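Local coordinates for protein catechol O-methyltransferase (PDB 6JCL) that catalyses the metal-dependent transfer of a methyl group from S-adenosyl-L-methionine to a hydroxyl of catechol-like compounds, working as a homodimer, at residues E38-A43 / G68-F73; I59-V64 / P132-F137; V89-Q94 / D123-L128; D165-G170 / G213-L218. One frame throughout, in Å; residues are numbered along the deposited sequence.

Contact 1. Residues E38-A43 / G68-F73; sequences ELPRIA and GTLGGF. With SAH (S-adenosyl-L-homocysteine), chain I.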
# COMPACT_ATOMS: atom_id res chain seq x y z
N GLU A 38 -29.36 -6.06 6.04
CA GLU A 38 -29.20 -6.95 4.89
C GLU A 38 -28.33 -6.33 3.80
O GLU A 38 -28.55 -6.56 2.60
CB GLU A 38 -30.56 -7.37 4.32
CG GLU A 38 -31.39 -8.16 5.32
CD GLU A 38 -32.73 -8.59 4.76
OE1 GLU A 38 -33.52 -7.71 4.35
OE2 GLU A 38 -32.97 -9.81 4.72
N LEU A 39 -27.34 -5.55 4.19
CA LEU A 39 -26.37 -5.08 3.22
C LEU A 39 -25.48 -6.24 2.78
O LEU A 39 -25.18 -7.13 3.58
CB LEU A 39 -25.51 -3.96 3.81
CG LEU A 39 -26.02 -2.52 3.65
CD1 LEU A 39 -27.44 -2.31 4.14
CD2 LEU A 39 -25.07 -1.56 4.36
N PRO A 40 -25.05 -6.27 1.52
CA PRO A 40 -24.11 -7.31 1.09
C PRO A 40 -22.82 -7.23 1.91
O PRO A 40 -22.34 -6.15 2.24
CB PRO A 40 -23.86 -6.97 -0.38
CG PRO A 40 -24.23 -5.52 -0.53
CD PRO A 40 -25.33 -5.28 0.47
N ARG A 41 -22.27 -8.40 2.23
CA ARG A 41 -21.08 -8.48 3.08
C ARG A 41 -19.83 -8.35 2.22
O ARG A 41 -19.06 -9.29 2.03
CB ARG A 41 -21.11 -9.77 3.88
CG ARG A 41 -22.40 -9.91 4.66
CD ARG A 41 -22.46 -11.18 5.49
NE ARG A 41 -21.99 -10.92 6.84
CZ ARG A 41 -22.06 -11.81 7.83
NH1 ARG A 41 -21.60 -11.49 9.04
NH2 ARG A 41 -22.60 -13.00 7.62
N ILE A 42 -19.62 -7.13 1.71
CA ILE A 42 -18.57 -6.89 0.72
C ILE A 42 -17.67 -5.72 1.11
O ILE A 42 -16.99 -5.14 0.26
CB ILE A 42 -19.17 -6.66 -0.68
CG1 ILE A 42 -20.03 -5.39 -0.70
CG2 ILE A 42 -19.97 -7.93 -1.17
CD1 ILE A 42 -20.56 -5.01 -2.11
N ALA A 43 -17.69 -5.35 2.39
CA ALA A 43 -16.84 -4.28 2.89
C ALA A 43 -15.37 -4.66 2.80
O ALA A 43 -15.01 -5.84 2.70
CB ALA A 43 -17.19 -3.99 4.35
N GLY A 68 -18.65 5.28 -3.02
CA GLY A 68 -19.16 3.96 -2.66
C GLY A 68 -19.07 3.70 -1.17
O GLY A 68 -18.07 3.16 -0.70
N THR A 69 -20.11 4.06 -0.42
CA THR A 69 -20.06 4.04 1.04
C THR A 69 -20.44 2.69 1.63
O THR A 69 -19.84 2.25 2.62
CB THR A 69 -21.00 5.12 1.61
OG1 THR A 69 -20.75 6.37 0.95
CG2 THR A 69 -20.79 5.31 3.12
N LEU A 70 -21.46 2.05 1.06
CA LEU A 70 -22.12 0.88 1.66
C LEU A 70 -22.52 1.23 3.09
O LEU A 70 -23.27 2.18 3.30
CB LEU A 70 -21.23 -0.36 1.59
CG LEU A 70 -21.87 -1.73 1.89
CD1 LEU A 70 -23.10 -2.01 1.01
CD2 LEU A 70 -20.84 -2.87 1.79
N GLY A 71 -22.03 0.49 4.08
CA GLY A 71 -22.33 0.74 5.48
C GLY A 71 -21.29 1.59 6.19
O GLY A 71 -21.34 1.70 7.42
N GLY A 72 -20.33 2.16 5.46
CA GLY A 72 -19.34 3.04 6.07
C GLY A 72 -18.11 2.37 6.66
O GLY A 72 -17.37 3.03 7.40
N PHE A 73 -17.86 1.09 6.37
CA PHE A 73 -16.72 0.43 6.99
C PHE A 73 -15.40 1.04 6.49
O PHE A 73 -14.55 1.45 7.30
CB PHE A 73 -16.80 -1.08 6.72
CG PHE A 73 -15.80 -1.91 7.48
CD1 PHE A 73 -14.53 -2.18 6.95
CD2 PHE A 73 -16.13 -2.47 8.70
CE1 PHE A 73 -13.59 -2.98 7.66
CE2 PHE A 73 -15.21 -3.26 9.41
CZ PHE A 73 -13.94 -3.51 8.87
N SAH I . -16.42 1.04 0.25
CA SAH I . -17.32 0.15 1.01
CB SAH I . -18.02 -0.80 0.05
CG SAH I . -18.72 -0.12 -1.12
SD SAH I . -19.79 -1.32 -1.97
C SAH I . -16.56 -0.62 2.07
O SAH I . -16.95 -0.69 3.24
OXT SAH I . -15.50 -1.16 1.76
C5' SAH I . -20.25 -0.26 -3.36
C4' SAH I . -21.26 0.83 -3.00
O4' SAH I . -21.37 1.70 -4.11
C3' SAH I . -22.68 0.33 -2.72
O3' SAH I . -23.10 0.85 -1.46
C2' SAH I . -23.53 0.92 -3.84
O2' SAH I . -24.87 1.19 -3.48
C1' SAH I . -22.70 2.14 -4.23
N9 SAH I . -22.95 2.66 -5.59
C8 SAH I . -23.19 1.92 -6.73
N7 SAH I . -23.36 2.80 -7.74
C5 SAH I . -23.21 4.06 -7.27
C6 SAH I . -23.30 5.30 -7.89
N6 SAH I . -23.57 5.42 -9.19
N1 SAH I . -23.09 6.43 -7.12
C2 SAH I . -22.84 6.33 -5.76
N3 SAH I . -22.77 5.10 -5.15
C4 SAH I . -22.95 3.98 -5.91
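L70 is the bump of this contact, and the hollow that takes it is walled by L39, P40 and I42. It stands on the type II' turn from T69 to G72, within the glycine-rich loop that follows strand 63-67, the cofactor-binding loop of class I methyltransferases. With CG anti to the backbone N (chi1 -167°), the isobutyl group is thrown out toward the 38-43 loop and its two methyls part. CD1 settles against L39 and the proline ring, 4.0 Å from P40 CG. CD2 enters beside I42, meeting I42 CG1 at 3.6 Å and roughly perpendicular to that side chain. L39 returns the fit: running antiparallel to L70, it lays CD2 over the turn, 3.7 Å from G71 N, a spot where no side chain stands in the way.

A smaller step follows at A43, whose CB abuts F73 CB at 3.8 Å; both carbons also border the homocysteine carboxylate. The cofactor closes the pocket on a further side, since I42 CD1 lies 3.8 Å from SAH SD and L70 CB rests on the aliphatic chain.

The polar work is done toward the ligand: SAH N donates to G68 O at 2.8 Å, and L70 N gives SAH O3' only a weak, bent bond (3.2 Å, 122°), its other acceptor being E92. The loops therefore meet almost wholly by apolar contact, with no hydrogen bond between them, consistent with shape matching setting their spacing while main-chain atoms of the glycine loop recognise the cofactor.

Contact 2. Residues I59-V64 / P132-F137; sequences IQARRV and PFDLVF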
# COMPACT_ATOMS: atom_id res chain seq x y z
N ILE A 59 -0.02 10.57 4.61
CA ILE A 59 0.06 11.79 3.80
C ILE A 59 -0.58 12.97 4.53
O ILE A 59 -0.66 14.08 3.98
CB ILE A 59 -0.59 11.59 2.42
CG1 ILE A 59 -2.11 11.53 2.56
CG2 ILE A 59 -0.04 10.32 1.74
CD1 ILE A 59 -2.85 11.44 1.21
N GLN A 60 -0.98 12.77 5.78
CA GLN A 60 -1.63 13.83 6.57
C GLN A 60 -2.83 14.40 5.83
O GLN A 60 -3.05 15.61 5.77
CB GLN A 60 -0.62 14.93 6.95
CG GLN A 60 0.40 14.42 7.94
CD GLN A 60 1.32 15.51 8.46
OE1 GLN A 60 2.54 15.39 8.41
NE2 GLN A 60 0.73 16.60 8.95
N ALA A 61 -3.63 13.49 5.26
CA ALA A 61 -4.81 13.89 4.50
C ALA A 61 -5.78 14.65 5.39
O ALA A 61 -6.04 14.25 6.52
CB ALA A 61 -5.50 12.65 3.91
N ARG A 62 -6.27 15.79 4.89
CA ARG A 62 -7.31 16.52 5.60
C ARG A 62 -8.62 16.61 4.84
O ARG A 62 -9.65 16.96 5.44
CB ARG A 62 -6.82 17.93 5.96
CG ARG A 62 -5.78 17.96 7.10
CD ARG A 62 -6.38 17.43 8.41
NE ARG A 62 -5.41 17.39 9.52
CZ ARG A 62 -5.10 18.44 10.28
NH1 ARG A 62 -5.66 19.62 10.08
NH2 ARG A 62 -4.21 18.29 11.26
N ARG A 63 -8.63 16.30 3.54
CA ARG A 63 -9.86 16.21 2.77
C ARG A 63 -9.80 14.92 1.97
O ARG A 63 -8.90 14.74 1.14
CB ARG A 63 -10.02 17.40 1.83
CG ARG A 63 -10.31 18.71 2.56
CD ARG A 63 -9.72 19.89 1.82
NE ARG A 63 -9.51 21.02 2.71
CZ ARG A 63 -10.41 21.98 2.92
NH1 ARG A 63 -10.14 22.98 3.75
NH2 ARG A 63 -11.58 21.93 2.30
N VAL A 64 -10.75 14.03 2.23
CA VAL A 64 -10.79 12.71 1.61
C VAL A 64 -12.11 12.56 0.87
O VAL A 64 -13.16 12.98 1.38
CB VAL A 64 -10.63 11.59 2.66
CG1 VAL A 64 -10.63 10.21 1.97
CG2 VAL A 64 -9.36 11.82 3.47
N PRO A 132 -9.73 21.12 -2.44
CA PRO A 132 -9.17 19.96 -3.16
C PRO A 132 -8.88 18.78 -2.25
O PRO A 132 -8.46 18.94 -1.09
CB PRO A 132 -7.87 20.51 -3.77
CG PRO A 132 -7.50 21.68 -2.90
CD PRO A 132 -8.78 22.25 -2.38
N PHE A 133 -9.07 17.58 -2.80
CA PHE A 133 -8.91 16.37 -2.02
C PHE A 133 -7.46 15.88 -2.04
O PHE A 133 -6.76 16.02 -3.04
CB PHE A 133 -9.86 15.28 -2.55
CG PHE A 133 -11.30 15.61 -2.32
CD1 PHE A 133 -11.86 15.47 -1.06
CD2 PHE A 133 -12.09 16.10 -3.36
CE1 PHE A 133 -13.19 15.80 -0.84
CE2 PHE A 133 -13.42 16.43 -3.14
CZ PHE A 133 -13.97 16.29 -1.88
N ASP A 134 -7.03 15.33 -0.91
CA ASP A 134 -5.71 14.73 -0.73
C ASP A 134 -5.71 13.25 -1.07
O ASP A 134 -4.65 12.70 -1.43
CB ASP A 134 -5.25 14.90 0.72
CG ASP A 134 -5.25 16.36 1.16
OD1 ASP A 134 -4.61 17.19 0.48
OD2 ASP A 134 -5.89 16.68 2.20
N LEU A 135 -6.85 12.59 -0.95
CA LEU A 135 -6.95 11.14 -1.10
C LEU A 135 -8.33 10.82 -1.64
O LEU A 135 -9.32 11.37 -1.15
CB LEU A 135 -6.72 10.47 0.26
CG LEU A 135 -7.01 8.98 0.39
CD1 LEU A 135 -6.16 8.22 -0.58
CD2 LEU A 135 -6.68 8.56 1.83
N VAL A 136 -8.40 9.98 -2.67
CA VAL A 136 -9.67 9.57 -3.25
C VAL A 136 -9.69 8.05 -3.27
O VAL A 136 -8.76 7.42 -3.79
CB VAL A 136 -9.87 10.11 -4.68
CG1 VAL A 136 -11.31 9.81 -5.19
CG2 VAL A 136 -9.56 11.59 -4.73
N PHE A 137 -10.74 7.47 -2.68
CA PHE A 137 -10.93 6.01 -2.69
C PHE A 137 -12.12 5.70 -3.57
O PHE A 137 -13.24 6.15 -3.28
CB PHE A 137 -11.15 5.48 -1.27
CG PHE A 137 -11.38 4.00 -1.20
CD1 PHE A 137 -10.56 3.11 -1.88
CD2 PHE A 137 -12.43 3.49 -0.45
CE1 PHE A 137 -10.78 1.70 -1.81
CE2 PHE A 137 -12.67 2.10 -0.37
CZ PHE A 137 -11.84 1.20 -1.06
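V64 and L135 pair as parallel neighbours at the start of strands 63-67 and 133-138, in the middle of the Rossmann-like sheet of the methyltransferase fold. Here the packing is close: the two side chains run alongside one another on the same face of the sheet, V64 CG1 4.1 Å from L135 CG, with L78 of helix 73-82 touching both. I59, just past the end of helix 46-58, extends this apolar patch by setting CD1 against L135 CB and 3.4 Å from D134 O, and also touches A58 of the second subunit.

D134 ties the strand entrances together. Its CG is anti to the carbonyl carbon (chi1 -55°), which keeps the carboxylate beside its own backbone N, and both ends then grip the same piece of chain. D134 N donates to R63 O at 2.8 Å, while OD2 accepts from R62 N at 2.9 Å and from R63 N at 3.1 Å. These two donors approach from opposite faces of the carboxylate plane, each 28° out of it, pinning its rotation; OD1 is held by a salt bridge to R157.

The outer side is looser at R62, which carries its guanidinium outward, and at the exposed P132. R63, though exposed, lays its aliphatic chain along P132, with CD 3.3 Å from P132 O. Inward of it, the F133 ring turns an edge to the R63-V64 peptide. Between these zones L135 N is buried without a hydrogen-bonding partner, 3.6 Å from R63 O, which D134 N already occupies.

Contact 3. Residues V89-Q94 / D123-L128; sequences VTLEYQ and DTLPTL. With SAH (S-adenosyl-L-homocysteine), chain I.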
# COMPACT_ATOMS: atom_id res chain seq x y z
N VAL A 89 -15.72 13.20 2.55
CA VAL A 89 -16.95 13.25 1.77
C VAL A 89 -17.11 11.88 1.12
O VAL A 89 -16.22 11.44 0.40
CB VAL A 89 -16.91 14.37 0.72
CG1 VAL A 89 -18.19 14.38 -0.12
CG2 VAL A 89 -16.69 15.72 1.39
N THR A 90 -18.22 11.20 1.40
CA THR A 90 -18.44 9.88 0.82
C THR A 90 -19.77 9.86 0.07
O THR A 90 -20.77 10.41 0.54
CB THR A 90 -18.36 8.77 1.90
OG1 THR A 90 -18.48 7.48 1.27
CG2 THR A 90 -19.43 8.91 3.00
N LEU A 91 -19.76 9.25 -1.12
CA LEU A 91 -20.87 9.28 -2.06
C LEU A 91 -21.57 7.92 -2.09
O LEU A 91 -20.92 6.89 -2.27
CB LEU A 91 -20.38 9.63 -3.47
CG LEU A 91 -19.54 10.91 -3.56
CD1 LEU A 91 -19.23 11.25 -5.01
CD2 LEU A 91 -20.21 12.12 -2.86
N GLU A 92 -22.90 7.94 -1.96
CA GLU A 92 -23.67 6.69 -1.90
C GLU A 92 -25.00 6.92 -2.59
O GLU A 92 -25.69 7.88 -2.26
CB GLU A 92 -23.90 6.28 -0.44
CG GLU A 92 -24.79 5.06 -0.26
CD GLU A 92 -24.31 3.87 -1.09
OE1 GLU A 92 -23.10 3.52 -0.99
OE2 GLU A 92 -25.14 3.31 -1.84
N TYR A 93 -25.37 6.07 -3.55
CA TYR A 93 -26.64 6.34 -4.20
C TYR A 93 -27.83 5.58 -3.60
O TYR A 93 -28.96 5.89 -3.97
CB TYR A 93 -26.52 6.17 -5.72
CG TYR A 93 -26.69 4.82 -6.34
CD1 TYR A 93 -26.02 3.71 -5.85
CD2 TYR A 93 -27.44 4.68 -7.50
CE1 TYR A 93 -26.16 2.47 -6.47
CE2 TYR A 93 -27.58 3.46 -8.12
CZ TYR A 93 -26.93 2.36 -7.61
OH TYR A 93 -27.08 1.14 -8.24
N GLN A 94 -27.61 4.56 -2.75
CA GLN A 94 -28.74 3.85 -2.13
C GLN A 94 -29.09 4.52 -0.82
O GLN A 94 -28.29 4.45 0.12
CB GLN A 94 -28.40 2.40 -1.84
CG GLN A 94 -28.29 1.50 -3.01
CD GLN A 94 -29.63 1.08 -3.60
OE1 GLN A 94 -30.72 1.37 -3.06
NE2 GLN A 94 -29.56 0.38 -4.72
N ASP A 123 -23.81 12.50 -10.66
CA ASP A 123 -24.62 13.69 -10.47
C ASP A 123 -24.16 14.54 -9.29
O ASP A 123 -24.39 15.75 -9.30
CB ASP A 123 -26.09 13.31 -10.27
CG ASP A 123 -26.66 12.57 -11.46
OD1 ASP A 123 -26.17 12.80 -12.60
OD2 ASP A 123 -27.57 11.74 -11.26
N THR A 124 -23.57 13.93 -8.26
CA THR A 124 -23.17 14.70 -7.09
C THR A 124 -21.73 15.21 -7.16
O THR A 124 -21.45 16.28 -6.63
CB THR A 124 -23.36 13.88 -5.80
OG1 THR A 124 -22.60 12.67 -5.87
CG2 THR A 124 -24.84 13.56 -5.58
N LEU A 125 -20.84 14.48 -7.84
CA LEU A 125 -19.46 14.94 -8.00
C LEU A 125 -19.35 16.37 -8.52
O LEU A 125 -18.48 17.10 -8.01
CB LEU A 125 -18.69 13.97 -8.93
CG LEU A 125 -18.17 12.71 -8.23
CD1 LEU A 125 -17.81 11.59 -9.22
CD2 LEU A 125 -16.97 13.02 -7.33
N PRO A 126 -20.14 16.82 -9.51
CA PRO A 126 -20.06 18.23 -9.95
C PRO A 126 -20.54 19.25 -8.92
O PRO A 126 -20.30 20.45 -9.11
CB PRO A 126 -20.96 18.28 -11.19
CG PRO A 126 -21.15 16.88 -11.61
CD PRO A 126 -20.99 16.02 -10.41
N THR A 127 -21.23 18.83 -7.86
CA THR A 127 -21.74 19.75 -6.86
C THR A 127 -20.83 19.87 -5.65
O THR A 127 -21.09 20.71 -4.78
CB THR A 127 -23.14 19.31 -6.39
OG1 THR A 127 -23.01 18.13 -5.59
CG2 THR A 127 -24.03 19.04 -7.59
N LEU A 128 -19.80 19.04 -5.57
CA LEU A 128 -18.91 19.00 -4.41
C LEU A 128 -18.01 20.23 -4.35
O LEU A 128 -17.39 20.61 -5.35
CB LEU A 128 -18.03 17.76 -4.45
CG LEU A 128 -18.66 16.38 -4.28
CD1 LEU A 128 -17.55 15.34 -4.11
CD2 LEU A 128 -19.64 16.35 -3.11
N SAH I . -16.42 1.04 0.25
CA SAH I . -17.32 0.15 1.01
CB SAH I . -18.02 -0.80 0.05
CG SAH I . -18.72 -0.12 -1.12
SD SAH I . -19.79 -1.32 -1.97
C SAH I . -16.56 -0.62 2.07
O SAH I . -16.95 -0.69 3.24
OXT SAH I . -15.50 -1.16 1.76
C5' SAH I . -20.25 -0.26 -3.36
C4' SAH I . -21.26 0.83 -3.00
O4' SAH I . -21.37 1.70 -4.11
C3' SAH I . -22.68 0.33 -2.72
O3' SAH I . -23.10 0.85 -1.46
C2' SAH I . -23.53 0.92 -3.84
O2' SAH I . -24.87 1.19 -3.48
C1' SAH I . -22.70 2.14 -4.23
N9 SAH I . -22.95 2.66 -5.59
C8 SAH I . -23.19 1.92 -6.73
N7 SAH I . -23.36 2.80 -7.74
C5 SAH I . -23.21 4.06 -7.27
C6 SAH I . -23.30 5.30 -7.89
N6 SAH I . -23.57 5.42 -9.19
N1 SAH I . -23.09 6.43 -7.12
C2 SAH I . -22.84 6.33 -5.76
N3 SAH I . -22.77 5.10 -5.15
C4 SAH I . -22.95 3.98 -5.91
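T124 O is gripped twice from within its own turn, by T127 OG1 at 2.6 Å, on a lone pair, and by T127 N at 2.8 Å. This closes the short 3-10 turn after helix 121-124 and presents T124, L125 and L128 to strand 87-92. L91 makes the largest contribution from the strand. Its CD1 reaches L125 CG at 3.7 Å, lying across that side chain, and passes T124 OG1 at 3.8 Å. Two residues earlier, V89 and L128 meet tip to tip, CG1 to CD2 at 3.9 Å.

E92 points away from the turn, and its chain, bent at chi2 (53°), brings OE1 to SAH O3' and OE2 to SAH O2', both at 2.7 Å. OE2 also accepts Q94 N, which steadies the carboxylate. The adenine lies over one face of the Y93 ring, tilted against it, with the CE1 side closest (CE1 to SAH C8 3.0 Å).

The strand thus has two chemistries: a mainly apolar side that seats the turn without a cross-contact hydrogen bond, and a carboxylate that takes both ribose hydroxyls, the classic recognition by an acidic residue at the end of the second strand of this fold.

Contact 4. Residues D165-G170 / G213-L218; sequences DNVIRG and GFALAL. With SR (strontium ion), chain J.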
# COMPACT_ATOMS: atom_id res chain seq x y z
N ASP A 165 -10.37 0.08 -5.76
CA ASP A 165 -10.53 -1.27 -5.24
C ASP A 165 -10.95 -2.26 -6.33
O ASP A 165 -11.58 -1.89 -7.34
CB ASP A 165 -11.57 -1.28 -4.12
CG ASP A 165 -11.41 -2.47 -3.17
OD1 ASP A 165 -10.31 -3.06 -3.12
OD2 ASP A 165 -12.40 -2.81 -2.46
N ASN A 166 -10.61 -3.53 -6.11
CA ASN A 166 -11.17 -4.66 -6.88
C ASN A 166 -10.74 -4.66 -8.35
O ASN A 166 -11.55 -4.94 -9.23
CB ASN A 166 -12.71 -4.71 -6.81
CG ASN A 166 -13.26 -4.67 -5.40
OD1 ASN A 166 -13.98 -3.73 -5.03
ND2 ASN A 166 -12.94 -5.69 -4.59
N VAL A 167 -9.45 -4.44 -8.63
CA VAL A 167 -9.01 -4.29 -10.01
C VAL A 167 -8.43 -5.58 -10.59
O VAL A 167 -7.92 -5.55 -11.72
CB VAL A 167 -7.98 -3.14 -10.16
CG1 VAL A 167 -8.56 -1.80 -9.67
CG2 VAL A 167 -6.68 -3.49 -9.43
N ILE A 168 -8.47 -6.70 -9.87
CA ILE A 168 -7.88 -7.95 -10.35
C ILE A 168 -8.93 -9.04 -10.58
O ILE A 168 -8.86 -9.78 -11.57
CB ILE A 168 -6.77 -8.46 -9.40
CG1 ILE A 168 -5.70 -7.36 -9.16
CG2 ILE A 168 -6.14 -9.77 -9.93
CD1 ILE A 168 -4.92 -6.96 -10.43
N ARG A 169 -9.89 -9.16 -9.66
CA ARG A 169 -11.05 -10.04 -9.81
C ARG A 169 -10.63 -11.47 -10.17
O ARG A 169 -11.09 -12.06 -11.15
CB ARG A 169 -12.04 -9.47 -10.86
CG ARG A 169 -12.62 -8.07 -10.50
CD ARG A 169 -13.18 -8.00 -9.06
NE ARG A 169 -14.08 -9.13 -8.86
CZ ARG A 169 -14.03 -10.01 -7.86
NH1 ARG A 169 -13.12 -9.89 -6.90
NH2 ARG A 169 -14.88 -11.05 -7.86
N GLY A 170 -9.75 -12.03 -9.34
CA GLY A 170 -9.36 -13.43 -9.53
C GLY A 170 -8.69 -13.73 -10.85
O GLY A 170 -8.77 -14.86 -11.33
N GLY A 213 -7.25 -7.21 -5.76
CA GLY A 213 -6.13 -6.29 -5.74
C GLY A 213 -6.62 -4.87 -5.91
O GLY A 213 -7.81 -4.62 -6.08
N PHE A 214 -5.66 -3.95 -5.84
CA PHE A 214 -6.01 -2.54 -5.89
C PHE A 214 -5.01 -1.80 -6.76
O PHE A 214 -3.85 -2.21 -6.90
CB PHE A 214 -6.05 -1.93 -4.47
CG PHE A 214 -4.71 -1.93 -3.77
CD1 PHE A 214 -4.24 -3.07 -3.10
CD2 PHE A 214 -3.92 -0.79 -3.77
CE1 PHE A 214 -3.02 -3.05 -2.45
CE2 PHE A 214 -2.70 -0.78 -3.12
CZ PHE A 214 -2.24 -1.90 -2.45
N ALA A 215 -5.48 -0.70 -7.35
CA ALA A 215 -4.61 0.23 -8.06
C ALA A 215 -4.35 1.42 -7.14
O ALA A 215 -5.25 1.87 -6.41
CB ALA A 215 -5.26 0.71 -9.37
N LEU A 216 -3.11 1.91 -7.16
CA LEU A 216 -2.75 3.11 -6.41
C LEU A 216 -2.04 4.04 -7.37
O LEU A 216 -1.12 3.63 -8.06
CB LEU A 216 -1.86 2.76 -5.21
CG LEU A 216 -1.55 3.94 -4.25
CD1 LEU A 216 -1.41 3.50 -2.79
CD2 LEU A 216 -0.29 4.65 -4.69
N ALA A 217 -2.47 5.30 -7.42
CA ALA A 217 -1.87 6.26 -8.33
C ALA A 217 -1.62 7.58 -7.63
O ALA A 217 -2.32 7.94 -6.69
CB ALA A 217 -2.76 6.48 -9.55
N LEU A 218 -0.61 8.31 -8.11
CA LEU A 218 -0.38 9.68 -7.70
C LEU A 218 -0.87 10.61 -8.79
O LEU A 218 -0.65 10.34 -9.98
CB LEU A 218 1.09 9.95 -7.42
CG LEU A 218 1.68 9.22 -6.22
CD1 LEU A 218 3.09 9.74 -5.96
CD2 LEU A 218 0.83 9.38 -4.97
SR SR J . -14.85 -3.00 -2.72
O HOH W 1 -9.50 -5.71 -3.58
O HOH W 2 -15.13 -3.23 -0.20
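D165 and N166, whose backbones pass beside G213, hold the strontium ion: D165 OD2 binds at 2.5 Å and N166 OD1 at 2.6 Å, with water 2 at 2.5 Å and D139 as the third protein ligand. All three residues are ligands of the divalent cation this enzyme needs. The other carboxylate oxygen, D165 OD1, is bridged to the strand by water 1, which donates to it and to G213 O.

Behind this shell the loop is pinned to the strand. V167 N donates to G213 O at 3.0 Å, nearly straight at the hydrogen (163°), though it comes from 49° above the carbonyl plane. V167 then folds over the strand, CG2 3.6 Å from F214 C, and CG1 faces A215 CB. G213 has no side chain, and I168 packs directly on its backbone, CG1 3.6 Å from G213 CA. D212 takes N166 ND2 and the backbone N of I168 and forms a salt bridge with R169; a single carboxylate thus bonds to both metal ligand and loop, consistent with its positioning them.

Further out, V167 touches L189 and A215 touches M192, both of helix 180-194. I168 reaches V12 of the second subunit, and strand 212-219 runs between strands 160-165 and 198-206, antiparallel to both.

Overall arrangement
Contact 4 is the buried one; contacts 1, 2 and 3 are only partly buried. Contacts 2, 3 and 4 all draw on one sheet: strands 63-67 and 87-92 are neighbours, with V64 O and V89 N 2.8 Å apart, and F137 packs on D165. Contacts 1 and 3 share the cofactor and touch through G68 and L91, yet each is mainly apolar across its own interface, while G68, L70 and E92 supply polar groups to the ligand. Contact 2 instead joins its segments by a backbone bond and two bonds to a carboxylate, and contact 4 by a backbone bond, a bridging water and apolar packing, beside the metal site. Contacts 1 and 2 lie on opposite sides of the chain's centre.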